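Local atomic coordinates of tannase (Lactobacillus plantarum, PDB entry 3WA7), a protein that probably hydrolyses the galloyl ester bonds of tannins as a tannin acylhydrolase (EC 3.1.1.20) of the alpha/beta-hydrolase superfamily. Residues Leu5-Asp10 / Tyr27-Ile32; Ile69-Thr74 / Arg141-Asn146; Pro80-Asp85 / Thr90-Ala95. All coordinates share one frame; numbering follows the deposited sequence.

In the fold
Interactions 1 and 2, with centres about 12 Å apart, both reach the large mixed sheet: strand 22-33 belongs to its antiparallel N-terminal end, strand 69-72 to its parallel part. The end of helix 131-145 joins them: Tyr142, and Asn146 just after the helix, also meet Leu5, Phe7 and Ile32. Interaction 1 closes before the other two open, whereas interaction 3 is nested in the chain between the two segments of interaction 2, about 15 Å from it between centres and bonded to it through Thr74 and Pro82. The centres of interactions 1 and 3 are about 19 Å apart, and the salt bridge Arg30-Asp85 links them. N-terminal loop, sheet and the loop leading to helix 95-103 are thus tied together in this alpha/beta-hydrolase fold.

Interaction 1. Residues Leu5-Asp10 / Tyr27-Ile32; sequences LIFDAD and YAARNI
Phe7 meets Ala29 and Ile32 through one edge of its ring, and this apolar contact is the whole of the junction. CE1 of Phe7 lies 3.7 Å from CD1 of Ile32, which comes to the ring edge in the ring plane; CD1 of Phe7 is 4.0 Å from the same methyl. The Ala29 CB methyl, also at the edge, stands 4.0 Å from Phe7 CE1. With CG anti to the backbone N (chi1 179°), the benzyl group is carried across to the strand, where it crosses the Ile32 side chain at about a right angle. The methyl of Ile32 gets to the ring at the end of an extended branch, chi2 171°.

Polar bonding shapes the loop itself: Asp8 OD1 accepts from Asp10 N at 2.7 Å, an Asx turn, with the donor on the anti side of the carboxylate and 33° out of its plane.

Strand 22-33 runs between strands 13-19 and 44-50 at the antiparallel end of the large sheet. A G1 beta bulge interrupts the pairing with strand 44-50, where Asn31 and Ile32 together stand opposite Leu45. Tyr142 of helix 131-145 packs on both Phe7 and Ile32, and Phe7 also touches Leu150 of a loop.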
loop_
_atom_site.group_PDB
_atom_site.type_symbol
_atom_site.label_atom_id
_atom_site.label_comp_id
_atom_site.label_asym_id
_atom_site.label_seq_id
_atom_site.Cartn_x
_atom_site.Cartn_y
_atom_site.Cartn_z
ATOM N N LEU A 5 -0.543 -27.318 -9.538
ATOM C CA LEU A 5 -0.064 -26.244 -8.672
ATOM C C LEU A 5 0.908 -26.775 -7.625
ATOM O O LEU A 5 0.994 -26.253 -6.514
ATOM C CB LEU A 5 -1.235 -25.538 -7.987
ATOM C CG LEU A 5 -2.249 -24.888 -8.932
ATOM C CD1 LEU A 5 -3.288 -24.129 -8.115
ATOM C CD2 LEU A 5 -1.533 -23.940 -9.891
ATOM N N ILE A 6 1.635 -27.824 -7.988
ATOM C CA ILE A 6 2.618 -28.412 -7.095
ATOM C C ILE A 6 3.984 -27.830 -7.432
ATOM O O ILE A 6 4.473 -27.980 -8.553
ATOM C CB ILE A 6 2.686 -29.947 -7.258
ATOM C CG1 ILE A 6 1.362 -30.576 -6.824
ATOM C CG2 ILE A 6 3.848 -30.508 -6.450
ATOM C CD1 ILE A 6 1.008 -30.330 -5.372
ATOM N N PHE A 7 4.591 -27.155 -6.463
ATOM C CA PHE A 7 5.902 -26.564 -6.676
ATOM C C PHE A 7 6.952 -27.665 -6.750
ATOM O O PHE A 7 6.961 -28.582 -5.927
ATOM C CB PHE A 7 6.260 -25.615 -5.535
ATOM C CG PHE A 7 7.611 -24.979 -5.685
ATOM C CD1 PHE A 7 7.807 -23.943 -6.590
ATOM C CD2 PHE A 7 8.697 -25.439 -4.945
ATOM C CE1 PHE A 7 9.068 -23.372 -6.758
ATOM C CE2 PHE A 7 9.959 -24.876 -5.106
ATOM C CZ PHE A 7 10.145 -23.840 -6.014
ATOM N N ASP A 8 7.832 -27.562 -7.741
ATOM C CA ASP A 8 8.904 -28.531 -7.944
ATOM C C ASP A 8 10.233 -27.834 -7.659
ATOM O O ASP A 8 10.624 -26.914 -8.378
ATOM C CB ASP A 8 8.890 -29.030 -9.391
ATOM C CG ASP A 8 9.843 -30.189 -9.618
ATOM O OD1 ASP A 8 10.883 -30.259 -8.931
ATOM O OD2 ASP A 8 9.553 -31.025 -10.496
ATOM N N ALA A 9 10.921 -28.268 -6.609
ATOM C CA ALA A 9 12.197 -27.672 -6.236
ATOM C C ALA A 9 13.233 -27.766 -7.355
ATOM O O ALA A 9 14.215 -27.023 -7.360
ATOM C CB ALA A 9 12.731 -28.332 -4.973
ATOM N N ASP A 10 13.023 -28.678 -8.301
ATOM C CA ASP A 10 13.969 -28.824 -9.403
ATOM C C ASP A 10 13.939 -27.628 -10.344
ATOM O O ASP A 10 14.844 -27.451 -11.157
ATOM C CB ASP A 10 13.697 -30.106 -10.195
ATOM C CG ASP A 10 14.205 -31.344 -9.485
ATOM O OD1 ASP A 10 15.329 -31.294 -8.945
ATOM O OD2 ASP A 10 13.490 -32.366 -9.475
ATOM N N TYR A 27 18.889 -19.060 -5.532
ATOM C CA TYR A 27 18.298 -19.901 -6.559
ATOM C C TYR A 27 17.001 -19.250 -6.989
ATOM O O TYR A 27 16.344 -18.589 -6.188
ATOM C CB TYR A 27 18.024 -21.307 -6.027
ATOM C CG TYR A 27 19.248 -22.189 -6.005
ATOM C CD1 TYR A 27 20.270 -21.982 -5.078
ATOM C CD2 TYR A 27 19.392 -23.227 -6.925
ATOM C CE1 TYR A 27 21.407 -22.791 -5.067
ATOM C CE2 TYR A 27 20.523 -24.040 -6.923
ATOM C CZ TYR A 27 21.524 -23.817 -5.993
ATOM O OH TYR A 27 22.637 -24.630 -5.996
ATOM N N ALA A 28 16.633 -19.437 -8.251
ATOM C CA ALA A 28 15.420 -18.832 -8.778
ATOM C C ALA A 28 14.553 -19.798 -9.576
ATOM O O ALA A 28 15.057 -20.662 -10.292
ATOM C CB ALA A 28 15.787 -17.635 -9.651
ATOM N N ALA A 29 13.241 -19.643 -9.428
ATOM C CA ALA A 29 12.255 -20.443 -10.150
ATOM C C ALA A 29 11.285 -19.375 -10.623
ATOM O O ALA A 29 10.606 -18.748 -9.809
ATOM C CB ALA A 29 11.563 -21.427 -9.218
ATOM N N ARG A 30 11.222 -19.161 -11.933
ATOM C CA ARG A 30 10.379 -18.101 -12.470
ATOM C C ARG A 30 9.201 -18.493 -13.345
ATOM O O ARG A 30 9.105 -19.616 -13.836
ATOM C CB ARG A 30 11.241 -17.117 -13.264
ATOM C CG ARG A 30 12.474 -16.606 -12.541
ATOM C CD ARG A 30 13.176 -15.568 -13.407
ATOM N NE ARG A 30 14.339 -14.958 -12.765
ATOM C CZ ARG A 30 15.542 -15.516 -12.677
ATOM N NH1 ARG A 30 15.770 -16.718 -13.187
ATOM N NH2 ARG A 30 16.530 -14.853 -12.091
ATOM N N ASN A 31 8.319 -17.514 -13.537
ATOM C CA ASN A 31 7.132 -17.644 -14.367
ATOM C C ASN A 31 6.287 -18.862 -14.049
ATOM O O ASN A 31 5.902 -19.627 -14.936
ATOM C CB ASN A 31 7.541 -17.638 -15.840
ATOM C CG ASN A 31 8.191 -16.330 -16.249
ATOM O OD1 ASN A 31 7.638 -15.254 -16.017
ATOM N ND2 ASN A 31 9.368 -16.413 -16.856
ATOM N N ILE A 32 5.991 -19.016 -12.765
ATOM C CA ILE A 32 5.183 -20.116 -12.278
ATOM C C ILE A 32 3.714 -19.696 -12.256
ATOM O O ILE A 32 3.342 -18.751 -11.566
ATOM C CB ILE A 32 5.604 -20.512 -10.843
ATOM C CG1 ILE A 32 7.055 -21.001 -10.844
ATOM C CG2 ILE A 32 4.665 -21.582 -10.301
ATOM C CD1 ILE A 32 7.628 -21.213 -9.458
#

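Interaction 2. Residues Ile69-Thr74 / Arg141-Asn146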
loop_
_atom_site.group_PDB
_atom_site.type_symbol
_atom_site.label_atom_id
_atom_site.label_comp_id
_atom_site.label_asym_id
_atom_site.label_seq_id
_atom_site.Cartn_x
_atom_site.Cartn_y
_atom_site.Cartn_z
ATOM N N ILE A 69 8.992 -15.518 4.541
ATOM C CA ILE A 69 8.738 -15.460 3.111
ATOM C C ILE A 69 8.177 -14.075 2.808
ATOM O O ILE A 69 7.019 -13.778 3.104
ATOM C CB ILE A 69 7.730 -16.542 2.660
ATOM C CG1 ILE A 69 8.310 -17.933 2.938
ATOM C CG2 ILE A 69 7.432 -16.392 1.169
ATOM C CD1 ILE A 69 7.385 -19.076 2.548
ATOM N N LEU A 70 9.024 -13.220 2.247
ATOM C CA LEU A 70 8.621 -11.862 1.896
ATOM C C LEU A 70 7.888 -11.923 0.566
ATOM O O LEU A 70 8.377 -12.534 -0.385
ATOM C CB LEU A 70 9.850 -10.964 1.755
ATOM C CG LEU A 70 9.595 -9.472 1.522
ATOM C CD1 LEU A 70 9.073 -8.840 2.807
ATOM C CD2 LEU A 70 10.890 -8.793 1.095
HETATM N N MSE A 71 6.714 -11.303 0.502
HETATM C CA MSE A 71 5.936 -11.297 -0.728
HETATM C C MSE A 71 5.634 -9.865 -1.138
HETATM O O MSE A 71 4.578 -9.317 -0.824
HETATM C CB MSE A 71 4.642 -12.107 -0.553
HETATM C CG MSE A 71 4.908 -13.592 -0.333
HETATM SE SE MSE A 71 3.321 -14.700 -0.417
HETATM C CE MSE A 71 3.095 -14.760 -2.344
ATOM N N PRO A 72 6.583 -9.235 -1.842
ATOM C CA PRO A 72 6.446 -7.858 -2.311
ATOM C C PRO A 72 5.666 -7.811 -3.614
ATOM O O PRO A 72 5.627 -8.792 -4.355
ATOM C CB PRO A 72 7.890 -7.431 -2.505
ATOM C CG PRO A 72 8.503 -8.684 -3.083
ATOM C CD PRO A 72 7.900 -9.790 -2.220
ATOM N N ASN A 73 5.032 -6.679 -3.888
ATOM C CA ASN A 73 4.311 -6.537 -5.144
ATOM C C ASN A 73 4.749 -5.232 -5.795
ATOM O O ASN A 73 5.231 -4.318 -5.124
ATOM C CB ASN A 73 2.792 -6.570 -4.925
ATOM C CG ASN A 73 2.257 -5.304 -4.290
ATOM O OD1 ASN A 73 2.239 -4.243 -4.914
ATOM N ND2 ASN A 73 1.817 -5.409 -3.042
ATOM N N THR A 74 4.590 -5.146 -7.109
ATOM C CA THR A 74 5.006 -3.959 -7.837
ATOM C C THR A 74 3.828 -3.104 -8.285
ATOM O O THR A 74 3.943 -2.313 -9.221
ATOM C CB THR A 74 5.822 -4.357 -9.069
ATOM O OG1 THR A 74 5.032 -5.216 -9.902
ATOM C CG2 THR A 74 7.082 -5.095 -8.650
ATOM N N ARG A 141 -2.107 -18.405 -1.458
ATOM C CA ARG A 141 -2.593 -19.780 -1.353
ATOM C C ARG A 141 -1.623 -20.748 -2.024
ATOM O O ARG A 141 -1.403 -21.850 -1.527
ATOM C CB ARG A 141 -3.988 -19.918 -1.971
ATOM C CG ARG A 141 -5.028 -19.116 -1.223
ATOM C CD ARG A 141 -6.448 -19.464 -1.624
ATOM N NE ARG A 141 -7.377 -18.786 -0.727
ATOM C CZ ARG A 141 -8.666 -19.078 -0.608
ATOM N NH1 ARG A 141 -9.206 -20.048 -1.335
ATOM N NH2 ARG A 141 -9.413 -18.400 0.253
ATOM N N TYR A 142 -1.042 -20.334 -3.146
ATOM C CA TYR A 142 -0.084 -21.181 -3.852
ATOM C C TYR A 142 1.096 -21.478 -2.929
ATOM O O TYR A 142 1.535 -22.621 -2.808
ATOM C CB TYR A 142 0.439 -20.486 -5.114
ATOM C CG TYR A 142 1.469 -21.310 -5.856
ATOM C CD1 TYR A 142 1.080 -22.280 -6.782
ATOM C CD2 TYR A 142 2.830 -21.169 -5.579
ATOM C CE1 TYR A 142 2.023 -23.094 -7.411
ATOM C CE2 TYR A 142 3.780 -21.979 -6.200
ATOM C CZ TYR A 142 3.368 -22.938 -7.110
ATOM O OH TYR A 142 4.303 -23.753 -7.703
ATOM N N VAL A 143 1.606 -20.437 -2.282
ATOM C CA VAL A 143 2.738 -20.585 -1.373
ATOM C C VAL A 143 2.416 -21.507 -0.202
ATOM O O VAL A 143 3.157 -22.453 0.072
ATOM C CB VAL A 143 3.188 -19.211 -0.823
ATOM C CG1 VAL A 143 4.202 -19.396 0.306
ATOM C CG2 VAL A 143 3.801 -18.386 -1.941
ATOM N N LYS A 144 1.307 -21.235 0.478
ATOM C CA LYS A 144 0.916 -22.031 1.638
ATOM C C LYS A 144 0.570 -23.473 1.278
ATOM O O LYS A 144 0.843 -24.390 2.053
ATOM C CB LYS A 144 -0.245 -21.348 2.371
ATOM C CG LYS A 144 0.121 -19.936 2.845
ATOM C CD LYS A 144 -0.936 -19.304 3.747
ATOM C CE LYS A 144 -0.910 -19.879 5.157
ATOM N NZ LYS A 144 -1.948 -19.225 6.022
ATOM N N TYR A 145 -0.012 -23.670 0.099
ATOM C CA TYR A 145 -0.371 -25.009 -0.367
ATOM C C TYR A 145 0.902 -25.821 -0.551
ATOM O O TYR A 145 0.908 -27.048 -0.406
ATOM C CB TYR A 145 -1.112 -24.917 -1.707
ATOM C CG TYR A 145 -1.491 -26.249 -2.324
ATOM C CD1 TYR A 145 -2.309 -27.149 -1.642
ATOM C CD2 TYR A 145 -1.059 -26.594 -3.606
ATOM C CE1 TYR A 145 -2.693 -28.360 -2.222
ATOM C CE2 TYR A 145 -1.435 -27.803 -4.196
ATOM C CZ TYR A 145 -2.254 -28.679 -3.497
ATOM O OH TYR A 145 -2.643 -29.869 -4.076
ATOM N N ASN A 146 1.986 -25.119 -0.863
ATOM C CA ASN A 146 3.268 -25.764 -1.101
ATOM C C ASN A 146 4.248 -25.738 0.061
ATOM O O ASN A 146 5.460 -25.779 -0.138
ATOM C CB ASN A 146 3.903 -25.171 -2.358
ATOM C CG ASN A 146 3.287 -25.733 -3.626
ATOM O OD1 ASN A 146 3.449 -26.915 -3.930
ATOM N ND2 ASN A 146 2.568 -24.895 -4.363
#
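The Tyr142 ring carries the amide nitrogen of Asn146 on one face, ND2 3.4 Å above the plane and over its centre, beside the place where the neighbouring Val143 meets Ile69 and Met71. The same ND2 donates to Tyr142 O at 2.9 Å, tilted 30° from the carbonyl plane, so the Asn146 side chain folds back over the last turn of its helix. It also bonds Leu5 O, while OD1 of Asn146 accepts from Phe7 N and from Arg149 NE.

Across the contact Val143 divides its two methyls. CG1 points at Ile69 CD1, tip to tip, 3.9 Å apart. CG2 is 3.7 Å from CE and 4.0 Å from SE of Met71, a selenomethionine introduced as a label; here the side chains slide past each other in opposite directions. A bend at chi3 (77°) turns CE of Met71 to lie alongside the valine instead of prolonging the line of its chain.

Strand 69-72 lies between strands 107-111 and 157-160 in the parallel part of the sheet, and helix 131-145 packs over it. Val109 and Ile157 of those flanking strands touch both Met71 and Val143, and Met71 also touches Met136, Ala139 and Ile140, earlier on the helix.

Interaction 3. Residues Pro80-Asp85 / Thr90-Ala95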
loop_
_atom_site.group_PDB
_atom_site.type_symbol
_atom_site.label_atom_id
_atom_site.label_comp_id
_atom_site.label_asym_id
_atom_site.label_seq_id
_atom_site.Cartn_x
_atom_site.Cartn_y
_atom_site.Cartn_z
ATOM N N PRO A 80 -1.409 -2.889 -13.327
ATOM C CA PRO A 80 -0.822 -4.224 -13.191
ATOM C C PRO A 80 0.577 -4.138 -12.585
ATOM O O PRO A 80 1.315 -3.191 -12.855
ATOM C CB PRO A 80 -0.784 -4.736 -14.632
ATOM C CG PRO A 80 -1.903 -4.002 -15.294
ATOM C CD PRO A 80 -1.785 -2.617 -14.726
ATOM N N GLY A 81 0.926 -5.125 -11.765
ATOM C CA GLY A 81 2.239 -5.166 -11.140
ATOM C C GLY A 81 2.927 -6.461 -11.535
ATOM O O GLY A 81 2.611 -7.521 -10.995
ATOM N N PRO A 82 3.872 -6.409 -12.481
ATOM C CA PRO A 82 4.579 -7.616 -12.923
ATOM C C PRO A 82 5.407 -8.288 -11.832
ATOM O O PRO A 82 5.837 -7.639 -10.878
ATOM C CB PRO A 82 5.437 -7.106 -14.080
ATOM C CG PRO A 82 5.717 -5.692 -13.699
ATOM C CD PRO A 82 4.370 -5.219 -13.192
ATOM N N ALA A 83 5.610 -9.597 -11.977
ATOM C CA ALA A 83 6.400 -10.363 -11.014
ATOM C C ALA A 83 7.801 -9.762 -10.978
ATOM O O ALA A 83 8.434 -9.587 -12.019
ATOM C CB ALA A 83 6.462 -11.832 -11.439
ATOM N N ASP A 84 8.287 -9.455 -9.778
ATOM C CA ASP A 84 9.600 -8.837 -9.620
ATOM C C ASP A 84 10.754 -9.838 -9.677
ATOM O O ASP A 84 10.545 -11.051 -9.660
ATOM C CB ASP A 84 9.657 -8.066 -8.296
ATOM C CG ASP A 84 10.426 -6.757 -8.413
ATOM O OD1 ASP A 84 11.160 -6.573 -9.407
ATOM O OD2 ASP A 84 10.304 -5.912 -7.504
ATOM N N ASP A 85 11.975 -9.314 -9.723
ATOM C CA ASP A 85 13.166 -10.149 -9.818
ATOM C C ASP A 85 14.336 -9.339 -9.259
ATOM O O ASP A 85 14.411 -8.132 -9.485
ATOM C CB ASP A 85 13.408 -10.476 -11.296
ATOM C CG ASP A 85 14.464 -11.539 -11.510
ATOM O OD1 ASP A 85 15.623 -11.338 -11.093
ATOM O OD2 ASP A 85 14.126 -12.576 -12.115
ATOM N N THR A 90 13.878 -2.651 -14.847
ATOM C CA THR A 90 12.802 -1.896 -15.476
ATOM C C THR A 90 11.680 -1.507 -14.519
ATOM O O THR A 90 11.193 -2.329 -13.745
ATOM C CB THR A 90 12.185 -2.692 -16.645
ATOM O OG1 THR A 90 13.215 -3.054 -17.573
ATOM C CG2 THR A 90 11.132 -1.861 -17.361
ATOM N N TRP A 91 11.280 -0.243 -14.581
ATOM C CA TRP A 91 10.200 0.273 -13.748
ATOM C C TRP A 91 8.897 -0.419 -14.156
ATOM O O TRP A 91 8.641 -0.613 -15.344
ATOM C CB TRP A 91 10.069 1.784 -13.962
ATOM C CG TRP A 91 8.915 2.410 -13.254
ATOM C CD1 TRP A 91 8.877 2.830 -11.956
ATOM C CD2 TRP A 91 7.619 2.677 -13.802
ATOM N NE1 TRP A 91 7.636 3.345 -11.661
ATOM C CE2 TRP A 91 6.845 3.263 -12.776
ATOM C CE3 TRP A 91 7.036 2.479 -15.062
ATOM C CZ2 TRP A 91 5.515 3.653 -12.970
ATOM C CZ3 TRP A 91 5.713 2.867 -15.255
ATOM C CH2 TRP A 91 4.968 3.448 -14.212
ATOM N N PRO A 92 8.068 -0.823 -13.180
ATOM C CA PRO A 92 8.267 -0.682 -11.736
ATOM C C PRO A 92 8.991 -1.898 -11.171
ATOM O O PRO A 92 8.736 -3.031 -11.589
ATOM C CB PRO A 92 6.845 -0.580 -11.213
ATOM C CG PRO A 92 6.130 -1.561 -12.087
ATOM C CD PRO A 92 6.688 -1.254 -13.471
ATOM N N THR A 93 9.891 -1.662 -10.224
ATOM C CA THR A 93 10.639 -2.748 -9.609
ATOM C C THR A 93 11.191 -2.361 -8.244
ATOM O O THR A 93 11.477 -1.191 -7.978
ATOM C CB THR A 93 11.826 -3.194 -10.501
ATOM O OG1 THR A 93 12.563 -4.228 -9.839
ATOM C CG2 THR A 93 12.762 -2.030 -10.773
ATOM N N ASN A 94 11.312 -3.358 -7.377
ATOM C CA ASN A 94 11.873 -3.175 -6.048
ATOM C C ASN A 94 12.982 -4.222 -5.949
ATOM O O ASN A 94 13.203 -4.824 -4.900
ATOM C CB ASN A 94 10.811 -3.421 -4.970
ATOM C CG ASN A 94 9.652 -2.436 -5.049
ATOM O OD1 ASN A 94 9.826 -1.235 -4.844
ATOM N ND2 ASN A 94 8.462 -2.945 -5.348
ATOM N N ALA A 95 13.672 -4.429 -7.070
ATOM C CA ALA A 95 14.753 -5.407 -7.155
ATOM C C ALA A 95 15.777 -5.270 -6.032
ATOM O O ALA A 95 16.237 -6.271 -5.485
ATOM C CB ALA A 95 15.454 -5.294 -8.508
HETATM O O HOH W 1 8.531 -6.135 -5.611
#
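The ST turn at the entry to helix 95-103 is tied to the 80-85 loop by the carboxylate of Asp84. Thr93 OG1 accepts from Ala95 N at 3.0 Å, closing the turn, and donates to Asp84 OD1 at 2.8 Å. The other oxygen, Asp84 OD2, takes the next amide, Asn94 N, at 2.7 Å in a fairly straight bond (N-H...acceptor angle 159°). Both oxygens use their syn lone pairs, so the carboxylate straddles hydroxyl and amide as a two-pronged acceptor. OG1 of Thr93 stands anti to its own backbone N (chi1 178°), which lets it serve the turn and the aspartate together.

Further bonds fix the rotation of the carboxylate: OD1 also accepts from Asp85 N, on the anti side and 34° out of the plane, and a water 2.6 Å from Asp84 OD2 donates to it while accepting a longer bond from Asn94 ND2. In the fold, both segments belong to the connection from strand 69-72 to helix 95-103, and the Asn94 side chain lies near the probable nucleophile elbow, Gly161 to Gly165. An alanine in place of Asp84 would probably leave Thr93 OG1 and Asn94 N without the carboxylate that binds both and let the ST turn drift from the 80-85 loop.

Pro82 CD and Pro92 CG meet more loosely, at 4.2 Å, Pro92 following a cis peptide bond. Asp85 offers backbone here, its O lying 3.2 Å from Ala95 CB; its carboxylate forms a salt bridge with Arg30 and accepts from Gln87 N.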